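Local coordinates for protein putative carbohydrate-active enzyme (Uncultured organism, PDB 5WH8) that probably hydrolyses O-glycosidic bonds of cellulose-type polysaccharides, this chain being the glycoside hydrolase family 5 domain of a longer, multi-modular cellulase, at residues Y89-V94 and D130-K135; F63-Y68 and I102-D107; L193-P198 and Q224-K229; W187-D192 and Q217-K222. All coordinates share one frame; numbering follows the deposited sequence. Where two conformers were deposited one is given.

Interaction 1 of 4, residues Y89-V94 and D130-K135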
loop_
_atom_site.group_PDB
_atom_site.type_symbol
_atom_site.label_atom_id
_atom_site.label_comp_id
_atom_site.label_asym_id
_atom_site.label_seq_id
_atom_site.Cartn_x
_atom_site.Cartn_y
_atom_site.Cartn_z
ATOM N N TYR A 89 3.142 -18.017 0.564
ATOM C CA TYR A 89 3.875 -17.095 1.425
ATOM C C TYR A 89 3.092 -15.806 1.684
ATOM O O TYR A 89 3.042 -15.300 2.816
ATOM C CB TYR A 89 5.221 -16.786 0.774
ATOM C CG TYR A 89 6.041 -15.708 1.441
ATOM C CD1 TYR A 89 6.855 -15.999 2.519
ATOM C CD2 TYR A 89 6.018 -14.397 0.972
ATOM C CE1 TYR A 89 7.610 -15.029 3.122
ATOM C CE2 TYR A 89 6.767 -13.418 1.583
ATOM C CZ TYR A 89 7.564 -13.742 2.648
ATOM O OH TYR A 89 8.329 -12.779 3.251
ATOM N N ILE A 90 2.519 -15.256 0.616
ATOM C CA ILE A 90 1.698 -14.056 0.708
ATOM C C ILE A 90 0.502 -14.320 1.614
ATOM O O ILE A 90 0.167 -13.499 2.490
ATOM C CB ILE A 90 1.245 -13.607 -0.709
ATOM C CG1 ILE A 90 2.462 -13.121 -1.514
ATOM C CG2 ILE A 90 0.196 -12.505 -0.636
ATOM C CD1 ILE A 90 2.240 -13.035 -3.037
ATOM N N ASP A 91 -0.148 -15.469 1.411
ATOM C CA ASP A 91 -1.298 -15.840 2.228
ATOM C C ASP A 91 -0.934 -15.881 3.717
ATOM O O ASP A 91 -1.728 -15.461 4.566
ATOM C CB ASP A 91 -1.842 -17.217 1.857
ATOM C CG ASP A 91 -2.541 -17.272 0.498
ATOM O OD1 ASP A 91 -2.953 -16.237 -0.069
ATOM O OD2 ASP A 91 -2.715 -18.416 0.004
ATOM N N ASN A 92 0.246 -16.420 4.028
ATOM C CA ASN A 92 0.717 -16.465 5.411
ATOM C C ASN A 92 0.819 -15.055 6.007
ATOM O O ASN A 92 0.413 -14.819 7.145
ATOM C CB ASN A 92 2.080 -17.162 5.523
ATOM C CG ASN A 92 2.016 -18.669 5.256
ATOM O OD1 ASN A 92 0.947 -19.275 5.202
ATOM N ND2 ASN A 92 3.187 -19.273 5.100
ATOM N N MET A 93 1.374 -14.122 5.240
ATOM C CA MET A 93 1.505 -12.737 5.707
ATOM C C MET A 93 0.129 -12.088 5.897
ATOM O O MET A 93 -0.091 -11.350 6.859
ATOM C CB MET A 93 2.332 -11.902 4.732
ATOM C CG MET A 93 3.757 -12.363 4.550
ATOM S SD MET A 93 4.675 -12.517 6.085
ATOM C CE MET A 93 4.444 -10.917 6.824
ATOM N N VAL A 94 -0.798 -12.350 4.976
ATOM C CA VAL A 94 -2.172 -11.837 5.107
ATOM C C VAL A 94 -2.822 -12.355 6.405
ATOM O O VAL A 94 -3.519 -11.614 7.108
ATOM C CB VAL A 94 -3.023 -12.215 3.868
ATOM C CG1 VAL A 94 -4.495 -11.823 4.071
ATOM C CG2 VAL A 94 -2.442 -11.558 2.620
ATOM N N ASP A 130 -6.872 -13.783 -9.842
ATOM C CA ASP A 130 -7.951 -14.785 -9.748
ATOM C C ASP A 130 -7.800 -15.567 -8.442
ATOM O O ASP A 130 -8.749 -15.679 -7.655
ATOM C CB ASP A 130 -7.891 -15.727 -10.965
ATOM C CG ASP A 130 -9.182 -16.534 -11.200
ATOM O OD1 ASP A 130 -10.245 -16.260 -10.635
ATOM O OD2 ASP A 130 -9.116 -17.481 -12.009
ATOM N N TYR A 131 -6.599 -16.079 -8.204
ATOM C CA TYR A 131 -6.320 -16.803 -6.975
ATOM C C TYR A 131 -6.528 -15.930 -5.730
ATOM O O TYR A 131 -7.224 -16.335 -4.795
ATOM C CB TYR A 131 -4.903 -17.370 -6.955
ATOM C CG TYR A 131 -4.623 -17.998 -5.614
ATOM C CD1 TYR A 131 -5.114 -19.263 -5.313
ATOM C CD2 TYR A 131 -3.953 -17.301 -4.614
ATOM C CE1 TYR A 131 -4.914 -19.836 -4.064
ATOM C CE2 TYR A 131 -3.749 -17.861 -3.367
ATOM C CZ TYR A 131 -4.233 -19.134 -3.095
ATOM O OH TYR A 131 -4.044 -19.729 -1.866
ATOM N N MET A 132 -5.926 -14.743 -5.692
ATOM C CA MET A 132 -5.953 -13.968 -4.451
ATOM C C MET A 132 -7.357 -13.515 -4.066
ATOM O O MET A 132 -7.720 -13.504 -2.884
ATOM C CB MET A 132 -5.014 -12.750 -4.543
ATOM C CG MET A 132 -3.534 -13.135 -4.445
ATOM S SD MET A 132 -3.115 -13.803 -2.800
ATOM C CE MET A 132 -1.579 -14.621 -3.129
ATOM N N SER A 133 -8.157 -13.143 -5.060
ATOM C CA SER A 133 -9.510 -12.677 -4.788
ATOM C C SER A 133 -10.419 -13.828 -4.362
ATOM O O SER A 133 -11.263 -13.635 -3.495
ATOM C CB SER A 133 -10.092 -11.927 -6.006
ATOM O OG SER A 133 -10.082 -12.701 -7.200
ATOM N N ALA A 134 -10.233 -15.014 -4.937
ATOM C CA ALA A 134 -10.975 -16.195 -4.474
ATOM C C ALA A 134 -10.549 -16.590 -3.046
ATOM O O ALA A 134 -11.379 -16.863 -2.193
ATOM C CB ALA A 134 -10.771 -17.362 -5.423
ATOM N N LYS A 135 -9.250 -16.592 -2.784
ATOM C CA LYS A 135 -8.730 -17.018 -1.484
ATOM C C LYS A 135 -9.116 -16.061 -0.371
ATOM O O LYS A 135 -9.404 -16.493 0.748
ATOM C CB LYS A 135 -7.210 -17.161 -1.550
ATOM C CG LYS A 135 -6.523 -17.640 -0.273
ATOM C CD LYS A 135 -6.904 -19.083 0.070
ATOM C CE LYS A 135 -5.960 -19.675 1.115
ATOM N NZ LYS A 135 -5.994 -18.915 2.388
#
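OD2 of D91 is gripped by Y131 OH (2.6 Å, syn lone pair), while OD1 takes a bond from H136, just past helix 122-135. OD2 lies at the edge of the Y131 ring and in its plane, carboxylate and ring being nearly coplanar (29° apart). With CG anti to the backbone N (chi1 175°), the Y131 side chain reaches across to the neighbouring helix and delivers its hydroxyl there. K135 brings its charge near the same oxygen, but D91 OD2 and K135 NZ stay 4.1 Å apart, too far for a salt bridge; K135 CB lies on one face of the Y131 ring, toward its rim. M132 SD sits 3.7 Å from D91 OD1. The M132 chain bends at its second torsion, and its methyl CE ends 3.7 Å from I90 CG2, with the two side chains at about a right angle. One buried acid thus meets a hydroxyl, an imidazole and a nearby ammonium, beside an apolar patch. The axes of the segments 89-94 and 130-135 approach to 11.8 Å at a crossing angle of -33°, their helices being consecutive outer helices of a (beta/alpha)8 barrel.

Interaction 2 of 4, residues F63-Y68 and I102-D107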
loop_
_atom_site.group_PDB
_atom_site.type_symbol
_atom_site.label_atom_id
_atom_site.label_comp_id
_atom_site.label_asym_id
_atom_site.label_seq_id
_atom_site.Cartn_x
_atom_site.Cartn_y
_atom_site.Cartn_z
ATOM N N PHE A 63 -0.266 -2.695 6.710
ATOM C CA PHE A 63 1.020 -3.143 6.185
ATOM C C PHE A 63 0.854 -3.486 4.718
ATOM O O PHE A 63 -0.137 -4.081 4.330
ATOM C CB PHE A 63 1.560 -4.381 6.952
ATOM C CG PHE A 63 3.017 -4.661 6.686
ATOM C CD1 PHE A 63 4.010 -3.840 7.181
ATOM C CD2 PHE A 63 3.391 -5.724 5.888
ATOM C CE1 PHE A 63 5.340 -4.061 6.894
ATOM C CE2 PHE A 63 4.727 -5.961 5.602
ATOM C CZ PHE A 63 5.702 -5.147 6.112
ATOM N N ARG A 64 1.842 -3.131 3.910
ATOM C CA ARG A 64 1.800 -3.375 2.468
ATOM C C ARG A 64 2.847 -4.414 2.063
ATOM O O ARG A 64 4.020 -4.286 2.395
ATOM C CB ARG A 64 2.017 -2.048 1.730
ATOM C CG ARG A 64 2.165 -2.142 0.216
ATOM C CD ARG A 64 2.362 -0.743 -0.277
ATOM N NE ARG A 64 2.368 -0.475 -1.712
ATOM C CZ ARG A 64 3.420 -0.057 -2.419
ATOM N NH1 ARG A 64 4.647 0.005 -1.909
ATOM N NH2 ARG A 64 3.243 0.279 -3.679
ATOM N N LEU A 65 2.381 -5.426 1.328
ATOM C CA LEU A 65 3.205 -6.499 0.809
ATOM C C LEU A 65 3.589 -6.157 -0.627
ATOM O O LEU A 65 2.795 -6.318 -1.550
ATOM C CB LEU A 65 2.448 -7.844 0.885
ATOM C CG LEU A 65 1.935 -8.260 2.259
ATOM C CD1 LEU A 65 1.081 -9.494 2.101
ATOM C CD2 LEU A 65 3.045 -8.512 3.232
ATOM N N ALA A 66 4.814 -5.677 -0.792
ATOM C CA ALA A 66 5.324 -5.303 -2.112
ATOM C C ALA A 66 5.859 -6.542 -2.817
ATOM O O ALA A 66 6.976 -6.988 -2.541
ATOM C CB ALA A 66 6.421 -4.254 -1.985
ATOM N N ILE A 67 5.044 -7.076 -3.721
ATOM C CA ILE A 67 5.345 -8.311 -4.437
ATOM C C ILE A 67 5.947 -7.947 -5.795
ATOM O O ILE A 67 5.228 -7.715 -6.757
ATOM C CB ILE A 67 4.070 -9.154 -4.587
ATOM C CG1 ILE A 67 3.509 -9.502 -3.205
ATOM C CG2 ILE A 67 4.337 -10.441 -5.368
ATOM C CD1 ILE A 67 2.025 -9.547 -3.181
ATOM N N TYR A 68 7.269 -7.810 -5.842
ATOM C CA TYR A 68 7.922 -7.430 -7.091
ATOM C C TYR A 68 7.594 -8.447 -8.160
ATOM O O TYR A 68 7.594 -9.644 -7.870
ATOM C CB TYR A 68 9.435 -7.358 -6.937
ATOM C CG TYR A 68 9.967 -6.028 -6.452
ATOM C CD1 TYR A 68 9.792 -5.630 -5.136
ATOM C CD2 TYR A 68 10.686 -5.198 -7.306
ATOM C CE1 TYR A 68 10.312 -4.434 -4.683
ATOM C CE2 TYR A 68 11.195 -4.000 -6.863
ATOM C CZ TYR A 68 11.013 -3.629 -5.551
ATOM O OH TYR A 68 11.545 -2.427 -5.105
ATOM N N ILE A 102 -4.806 -5.721 11.665
ATOM C CA ILE A 102 -4.450 -4.598 10.788
ATOM C C ILE A 102 -4.784 -4.874 9.334
ATOM O O ILE A 102 -4.873 -6.036 8.894
ATOM C CB ILE A 102 -2.951 -4.211 10.867
ATOM C CG1 ILE A 102 -2.027 -5.388 10.553
ATOM C CG2 ILE A 102 -2.644 -3.600 12.265
ATOM C CD1 ILE A 102 -0.583 -4.935 10.280
ATOM N N TYR A 103 -4.959 -3.798 8.590
ATOM C CA TYR A 103 -5.267 -3.893 7.167
ATOM C C TYR A 103 -4.007 -4.349 6.402
ATOM O O TYR A 103 -2.865 -4.149 6.844
ATOM C CB TYR A 103 -5.838 -2.542 6.652
ATOM C CG TYR A 103 -7.174 -2.251 7.291
ATOM C CD1 TYR A 103 -8.342 -2.814 6.777
ATOM C CD2 TYR A 103 -7.264 -1.515 8.472
ATOM C CE1 TYR A 103 -9.551 -2.623 7.395
ATOM C CE2 TYR A 103 -8.478 -1.306 9.085
ATOM C CZ TYR A 103 -9.611 -1.866 8.540
ATOM O OH TYR A 103 -10.803 -1.664 9.197
ATOM N N CYS A 104 -4.227 -4.998 5.260
ATOM C CA CYS A 104 -3.138 -5.576 4.481
ATOM C C CYS A 104 -3.327 -5.259 3.014
ATOM O O CYS A 104 -4.330 -5.669 2.428
ATOM C CB CYS A 104 -3.074 -7.088 4.693
ATOM S SG CYS A 104 -1.732 -7.921 3.839
ATOM N N ILE A 105 -2.351 -4.572 2.423
ATOM C CA ILE A 105 -2.356 -4.329 0.978
ATOM C C ILE A 105 -1.537 -5.401 0.289
ATOM O O ILE A 105 -0.348 -5.576 0.611
ATOM C CB ILE A 105 -1.776 -2.959 0.597
ATOM C CG1 ILE A 105 -2.566 -1.826 1.241
ATOM C CG2 ILE A 105 -1.803 -2.783 -0.909
ATOM C CD1 ILE A 105 -1.937 -0.443 1.067
ATOM N N ILE A 106 -2.181 -6.113 -0.638
ATOM C CA ILE A 106 -1.520 -7.032 -1.554
ATOM C C ILE A 106 -1.157 -6.217 -2.781
ATOM O O ILE A 106 -2.053 -5.792 -3.541
ATOM C CB ILE A 106 -2.444 -8.220 -1.919
ATOM C CG1 ILE A 106 -2.832 -8.990 -0.648
ATOM C CG2 ILE A 106 -1.758 -9.145 -2.934
ATOM C CD1 ILE A 106 -3.805 -10.162 -0.884
ATOM N N ASP A 107 0.138 -5.947 -2.948
ATOM C CA ASP A 107 0.612 -5.042 -4.015
ATOM C C ASP A 107 1.361 -5.804 -5.116
ATOM O O ASP A 107 2.445 -6.362 -4.891
ATOM C CB ASP A 107 1.478 -3.951 -3.356
ATOM C CG ASP A 107 2.471 -3.286 -4.300
ATOM O OD1 ASP A 107 2.201 -3.103 -5.508
ATOM O OD2 ASP A 107 3.559 -2.916 -3.781
#
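D107 sets its OD2 like a lid over the middle of the R64 guanidinium, 3.2 Å from R64 CZ. The two planes are only 14° apart, and since no N-H points at the oxygen, charge alone pairs the groups. R64 runs fully extended, with R64 CG 4.0 Å from the branch point I105 CB. A66 is small enough to sit under the same carboxylate oxygen. On the opposite face, L65 CD1 rests against C104 SG, 3.7 Å away, and I67 lies alongside I106, pointing the same way (I67 CD1 to I106 CG2 3.8 Å). Five backbone hydrogen bonds join these parallel strands of a beta-alpha-beta unit of the barrel, with helix 83-100 between them in the chain. R64 bonds through NE to E145, NH1 to E237 and S35, and NH2 to N148; D107 OD2 pairs with H109. The sheet thus has an apolar face toward helix 83-100, and an inner face on which R64 and D107 sit beside I105 and A66, a charge network consistent with the active-site end of a family 5 barrel.

Interaction 3 of 4, residues L193-P198 and Q224-K229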
loop_
_atom_site.group_PDB
_atom_site.type_symbol
_atom_site.label_atom_id
_atom_site.label_comp_id
_atom_site.label_asym_id
_atom_site.label_seq_id
_atom_site.Cartn_x
_atom_site.Cartn_y
_atom_site.Cartn_z
ATOM N N LEU A 193 -4.680 12.932 -14.756
ATOM C CA LEU A 193 -5.011 12.397 -16.074
ATOM C C LEU A 193 -5.996 11.235 -15.972
ATOM O O LEU A 193 -6.880 11.097 -16.805
ATOM C CB LEU A 193 -3.739 11.964 -16.802
ATOM C CG LEU A 193 -2.695 13.060 -16.989
ATOM C CD1 LEU A 193 -1.506 12.567 -17.802
ATOM C CD2 LEU A 193 -3.307 14.311 -17.600
ATOM N N ALA A 194 -5.861 10.399 -14.945
ATOM C CA ALA A 194 -6.860 9.381 -14.700
ATOM C C ALA A 194 -8.253 10.001 -14.483
ATOM O O ALA A 194 -9.276 9.439 -14.903
ATOM C CB ALA A 194 -6.452 8.532 -13.505
ATOM N N ALA A 195 -8.272 11.157 -13.838
ATOM C CA ALA A 195 -9.522 11.854 -13.510
ATOM C C ALA A 195 -10.273 12.322 -14.752
ATOM O O ALA A 195 -11.462 12.649 -14.655
ATOM C CB ALA A 195 -9.241 13.027 -12.630
ATOM N N GLN A 196 -9.594 12.380 -15.895
ATOM C CA GLN A 196 -10.248 12.788 -17.153
ATOM C C GLN A 196 -11.097 11.656 -17.754
ATOM O O GLN A 196 -11.985 11.910 -18.571
ATOM C CB GLN A 196 -9.217 13.260 -18.192
ATOM C CG GLN A 196 -8.216 14.292 -17.683
ATOM C CD GLN A 196 -8.874 15.573 -17.167
ATOM O OE1 GLN A 196 -9.736 16.155 -17.830
ATOM N NE2 GLN A 196 -8.459 16.022 -15.984
ATOM N N ASP A 197 -10.836 10.415 -17.341
ATOM C CA ASP A 197 -11.525 9.249 -17.879
ATOM C C ASP A 197 -11.490 8.128 -16.847
ATOM O O ASP A 197 -10.827 7.126 -17.054
ATOM C CB ASP A 197 -10.858 8.804 -19.185
ATOM C CG ASP A 197 -11.638 7.720 -19.926
ATOM O OD1 ASP A 197 -12.845 7.516 -19.664
ATOM O OD2 ASP A 197 -11.027 7.076 -20.802
ATOM N N PRO A 198 -12.198 8.300 -15.716
ATOM C CA PRO A 198 -12.068 7.312 -14.638
ATOM C C PRO A 198 -12.702 5.964 -14.934
ATOM O O PRO A 198 -13.557 5.833 -15.824
ATOM C CB PRO A 198 -12.770 7.981 -13.444
ATOM C CG PRO A 198 -13.574 9.075 -13.996
ATOM C CD PRO A 198 -12.995 9.472 -15.326
ATOM N N GLN A 224 -4.734 17.565 -6.349
ATOM C CA GLN A 224 -5.941 18.352 -6.061
ATOM C C GLN A 224 -6.887 18.382 -7.263
ATOM O O GLN A 224 -8.116 18.402 -7.073
ATOM C CB GLN A 224 -5.595 19.789 -5.634
ATOM C CG GLN A 224 -6.785 20.553 -5.052
ATOM C CD GLN A 224 -7.239 19.941 -3.762
ATOM O OE1 GLN A 224 -6.420 19.743 -2.864
ATOM N NE2 GLN A 224 -8.526 19.601 -3.663
ATOM N N VAL A 225 -6.346 18.418 -8.488
ATOM C CA VAL A 225 -7.194 18.294 -9.686
ATOM C C VAL A 225 -8.001 16.988 -9.626
ATOM O O VAL A 225 -9.207 16.983 -9.844
ATOM C CB VAL A 225 -6.377 18.357 -11.018
ATOM C CG1 VAL A 225 -7.281 18.035 -12.229
ATOM C CG2 VAL A 225 -5.704 19.722 -11.177
ATOM N N ALA A 226 -7.339 15.875 -9.305
ATOM C CA ALA A 226 -8.036 14.594 -9.208
ATOM C C ALA A 226 -9.106 14.571 -8.128
ATOM O O ALA A 226 -10.202 14.048 -8.339
ATOM C CB ALA A 226 -7.030 13.457 -8.957
ATOM N N ILE A 227 -8.793 15.104 -6.957
ATOM C CA ILE A 227 -9.755 15.201 -5.877
ATOM C C ILE A 227 -10.966 16.056 -6.282
ATOM O O ILE A 227 -12.113 15.676 -6.044
ATOM C CB ILE A 227 -9.111 15.780 -4.607
ATOM C CG1 ILE A 227 -8.022 14.829 -4.084
ATOM C CG2 ILE A 227 -10.202 16.050 -3.518
ATOM C CD1 ILE A 227 -7.149 15.443 -2.994
ATOM N N ASN A 228 -10.704 17.192 -6.917
ATOM C CA ASN A 228 -11.788 18.076 -7.328
ATOM C C ASN A 228 -12.678 17.445 -8.386
ATOM O O ASN A 228 -13.887 17.755 -8.461
ATOM C CB ASN A 228 -11.212 19.408 -7.820
ATOM C CG ASN A 228 -10.647 20.256 -6.685
ATOM O OD1 ASN A 228 -10.975 20.065 -5.498
ATOM N ND2 ASN A 228 -9.819 21.209 -7.034
ATOM N N LYS A 229 -12.115 16.539 -9.180
ATOM C CA LYS A 229 -12.871 15.786 -10.176
ATOM C C LYS A 229 -13.490 14.471 -9.639
ATOM O O LYS A 229 -14.046 13.683 -10.409
ATOM C CB LYS A 229 -11.975 15.490 -11.374
ATOM C CG LYS A 229 -11.616 16.779 -12.138
ATOM C CD LYS A 229 -10.870 16.506 -13.420
ATOM C CE LYS A 229 -11.759 15.846 -14.472
ATOM N NZ LYS A 229 -12.912 16.699 -14.878
#
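Apolar touching comes first, and it centres on the methyl of A195. That group points at helix 217-228, where A195 CB lies 4.0 Å from A226 CA and 4.3 Å from A226 CB. Beside A226 the K229 chain closes in, with A195 CB 3.9 Å from K229 CB. V225 adds only a distant brush against Q196.

Polar groups meet hydrocarbon here instead of each other, for no hydrogen bond crosses the contact. K229 starts off straight, then folds at chi3 (69°), which brings its CE to 3.2 Å from A195 O and 3.6 Å from Q196 NE2. The glutamine and lysine chains cross at about a right angle. The amide of Q196 is held from its own side, its NE2 bonding to the carbonyl of D192.

Backbone bonds inside each segment set the shape. A type I turn from A194 to D197, closed by D197 N to A194 O at 3.1 Å, presents A195 to the helix, and K229 is the first residue to leave helical geometry. The result is a turn after the short helix 191-194 resting on the C-terminal end of helix 217-228, at the periphery of the TIM barrel.

Interaction 4 of 4, residues W187-D192 and Q217-K222. With EDO (1,2-ethanediol), chain N.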
loop_
_atom_site.group_PDB
_atom_site.type_symbol
_atom_site.label_atom_id
_atom_site.label_comp_id
_atom_site.label_asym_id
_atom_site.label_seq_id
_atom_site.Cartn_x
_atom_site.Cartn_y
_atom_site.Cartn_z
ATOM N N TRP A 187 4.903 6.820 -12.679
ATOM C CA TRP A 187 5.197 6.297 -11.345
ATOM C C TRP A 187 4.134 6.728 -10.339
ATOM O O TRP A 187 4.437 7.165 -9.215
ATOM C CB TRP A 187 6.594 6.719 -10.861
ATOM C CG TRP A 187 7.741 6.184 -11.707
ATOM C CD1 TRP A 187 8.331 4.945 -11.616
ATOM C CD2 TRP A 187 8.403 6.859 -12.780
ATOM N NE1 TRP A 187 9.332 4.826 -12.556
ATOM C CE2 TRP A 187 9.402 5.987 -13.274
ATOM C CE3 TRP A 187 8.277 8.129 -13.346
ATOM C CZ2 TRP A 187 10.240 6.333 -14.324
ATOM C CZ3 TRP A 187 9.121 8.468 -14.394
ATOM C CH2 TRP A 187 10.098 7.573 -14.858
ATOM N N SER A 188 2.880 6.542 -10.758
ATOM C CA SER A 188 1.687 6.895 -9.967
ATOM C C SER A 188 1.726 8.359 -9.516
ATOM O O SER A 188 1.459 8.696 -8.342
ATOM C CB SER A 188 1.493 5.925 -8.787
ATOM O OG SER A 188 1.031 4.690 -9.293
ATOM N N GLN A 189 1.981 9.235 -10.495
ATOM C CA GLN A 189 1.829 10.681 -10.318
ATOM C C GLN A 189 0.592 11.234 -11.012
ATOM O O GLN A 189 -0.005 12.188 -10.518
ATOM C CB GLN A 189 3.070 11.423 -10.829
ATOM C CG GLN A 189 4.316 11.143 -9.974
ATOM C CD GLN A 189 5.608 11.642 -10.595
ATOM O OE1 GLN A 189 5.605 12.553 -11.426
ATOM N NE2 GLN A 189 6.710 11.014 -10.232
ATOM N N ASP A 190 0.217 10.651 -12.146
ATOM C CA ASP A 190 -0.748 11.305 -13.058
ATOM C C ASP A 190 -2.221 10.984 -12.702
ATOM O O ASP A 190 -3.035 10.576 -13.543
ATOM C CB ASP A 190 -0.435 10.927 -14.516
ATOM C CG ASP A 190 0.895 11.510 -15.012
ATOM O OD1 ASP A 190 1.465 12.431 -14.379
ATOM O OD2 ASP A 190 1.404 11.018 -16.041
ATOM N N VAL A 191 -2.559 11.206 -11.444
ATOM C CA VAL A 191 -3.917 11.026 -10.982
ATOM C C VAL A 191 -4.851 12.025 -11.675
ATOM O O VAL A 191 -6.024 11.713 -11.871
ATOM C CB VAL A 191 -3.998 11.154 -9.421
ATOM C CG1 VAL A 191 -3.304 9.956 -8.777
ATOM C CG2 VAL A 191 -3.371 12.452 -8.916
ATOM N N ASP A 192 -4.330 13.203 -12.030
ATOM C CA ASP A 192 -5.136 14.202 -12.730
ATOM C C ASP A 192 -5.521 13.750 -14.127
ATOM O O ASP A 192 -6.579 14.145 -14.633
ATOM C CB ASP A 192 -4.409 15.547 -12.798
ATOM C CG ASP A 192 -3.022 15.463 -13.407
ATOM O OD1 ASP A 192 -2.241 14.554 -13.064
ATOM O OD2 ASP A 192 -2.685 16.348 -14.229
ATOM N N GLN A 217 5.091 21.037 -4.588
ATOM C CA GLN A 217 3.789 21.636 -4.910
ATOM C C GLN A 217 3.142 21.103 -6.180
ATOM O O GLN A 217 1.935 20.859 -6.206
ATOM C CB GLN A 217 3.901 23.153 -5.056
ATOM C CG GLN A 217 2.525 23.811 -5.335
ATOM C CD GLN A 217 2.624 25.288 -5.648
ATOM O OE1 GLN A 217 3.440 26.003 -5.068
ATOM N NE2 GLN A 217 1.797 25.751 -6.600
ATOM N N TYR A 218 3.922 20.982 -7.246
ATOM C CA TYR A 218 3.379 20.543 -8.546
ATOM C C TYR A 218 2.571 19.250 -8.407
ATOM O O TYR A 218 1.469 19.114 -8.970
ATOM C CB TYR A 218 4.506 20.343 -9.572
ATOM C CG TYR A 218 4.125 19.848 -10.981
ATOM C CD1 TYR A 218 2.886 20.127 -11.570
ATOM C CD2 TYR A 218 5.035 19.107 -11.731
ATOM C CE1 TYR A 218 2.586 19.681 -12.871
ATOM C CE2 TYR A 218 4.738 18.656 -13.007
ATOM C CZ TYR A 218 3.521 18.942 -13.574
ATOM O OH TYR A 218 3.266 18.476 -14.851
ATOM N N LEU A 219 3.106 18.284 -7.661
ATOM C CA LEU A 219 2.400 17.025 -7.493
ATOM C C LEU A 219 1.168 17.161 -6.596
ATOM O O LEU A 219 0.158 16.511 -6.855
ATOM C CB LEU A 219 3.354 15.940 -6.949
ATOM C CG LEU A 219 2.775 14.516 -6.963
ATOM C CD1 LEU A 219 2.262 14.086 -8.350
ATOM C CD2 LEU A 219 3.850 13.540 -6.437
ATOM N N ARG A 220 1.243 17.981 -5.541
ATOM C CA ARG A 220 0.056 18.262 -4.720
ATOM C C ARG A 220 -1.041 18.914 -5.563
ATOM O O ARG A 220 -2.221 18.600 -5.407
ATOM C CB ARG A 220 0.409 19.147 -3.509
ATOM C CG ARG A 220 1.219 18.388 -2.438
ATOM C CD ARG A 220 1.415 19.176 -1.162
ATOM N NE ARG A 220 2.333 20.305 -1.317
ATOM C CZ ARG A 220 3.654 20.249 -1.119
ATOM N NH1 ARG A 220 4.250 19.100 -0.802
ATOM N NH2 ARG A 220 4.403 21.336 -1.262
ATOM N N ASP A 221 -0.654 19.796 -6.482
ATOM C CA ASP A 221 -1.642 20.459 -7.342
ATOM C C ASP A 221 -2.305 19.452 -8.300
ATOM O O ASP A 221 -3.519 19.478 -8.519
ATOM C CB ASP A 221 -1.003 21.578 -8.181
ATOM C CG ASP A 221 -0.642 22.819 -7.382
ATOM O OD1 ASP A 221 -1.190 23.063 -6.285
ATOM O OD2 ASP A 221 0.224 23.579 -7.881
ATOM N N LYS A 222 -1.505 18.566 -8.899
ATOM C CA LYS A 222 -2.039 17.474 -9.718
ATOM C C LYS A 222 -3.029 16.614 -8.928
ATOM O O LYS A 222 -4.106 16.256 -9.412
ATOM C CB LYS A 222 -0.899 16.583 -10.245
ATOM C CG LYS A 222 -0.146 17.222 -11.411
ATOM C CD LYS A 222 1.261 16.649 -11.643
ATOM C CE LYS A 222 1.278 15.156 -12.025
ATOM N NZ LYS A 222 0.582 14.850 -13.304
HETATM C C1 EDO N . 7.003 17.667 -9.035
HETATM O O1 EDO N . 6.446 18.013 -7.745
HETATM C C2 EDO N . 6.575 16.298 -9.560
HETATM O O2 EDO N . 5.465 16.378 -10.462
#
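K222 curls its chain, bent at its last two torsions, to set NZ between two aspartates, 2.8 Å from D190 OD1 and 2.8 Å from D192 OD1, both hydrogen-bonded salt bridges. The two acids are used differently, D192 on its syn side, 19° out of the carboxylate plane, and D190 on its anti side, 32° out. D192 places its CG between the backbone N and carbonyl carbon (chi1 55°), which turns the carboxylate back over the lysine chain. D190 OD2 is tied to T186, so a second-shell hydroxyl helps to position that acid.

Tight packing continues beneath the charges. L219 CD1 fits against Q189, 3.7 Å from Q189 CB and as close to Q189 O, while V191 CG2 lies 3.9 Å from K222 O. L219 leans on L208 and F210 of strand 204-211.

The Y218 side is looser. Its exposed ring is backed on one face by K222 CD, and a 1,2-ethanediol, probably from the crystallisation liquor, accepts a weak bond from L219 N at its O1 (3.4 Å) and is also bonded to T216 N. The salt-bridge network fastens the loop and short helix after strand 180-182 to outer helix 217-228 of the (beta/alpha)8 barrel.

Interaction 2 is the core of the set, with all its touching residues buried and its centre about 6 Å from that of the chain. Interaction 1 is the adjoining helical layer: I90 meets I67, and V94 meets C104 and I106, as befits the beta-alpha-beta unit of strand 62-68, helix 83-100 and strand 103-109. Interactions 3 and 4 lie farther out and share helices 191-194 and 217-228, touching where A226 and V225 pack on V191 and D192. Interaction 3 is the more exposed, with three of its five touching residues at the surface, while interaction 4 is partly buried. Chemistry follows place: backbone bonds and a charged interior in 2, one gripped carboxylate in 1, ion pairs in 4, and no hydrogen bond across 3.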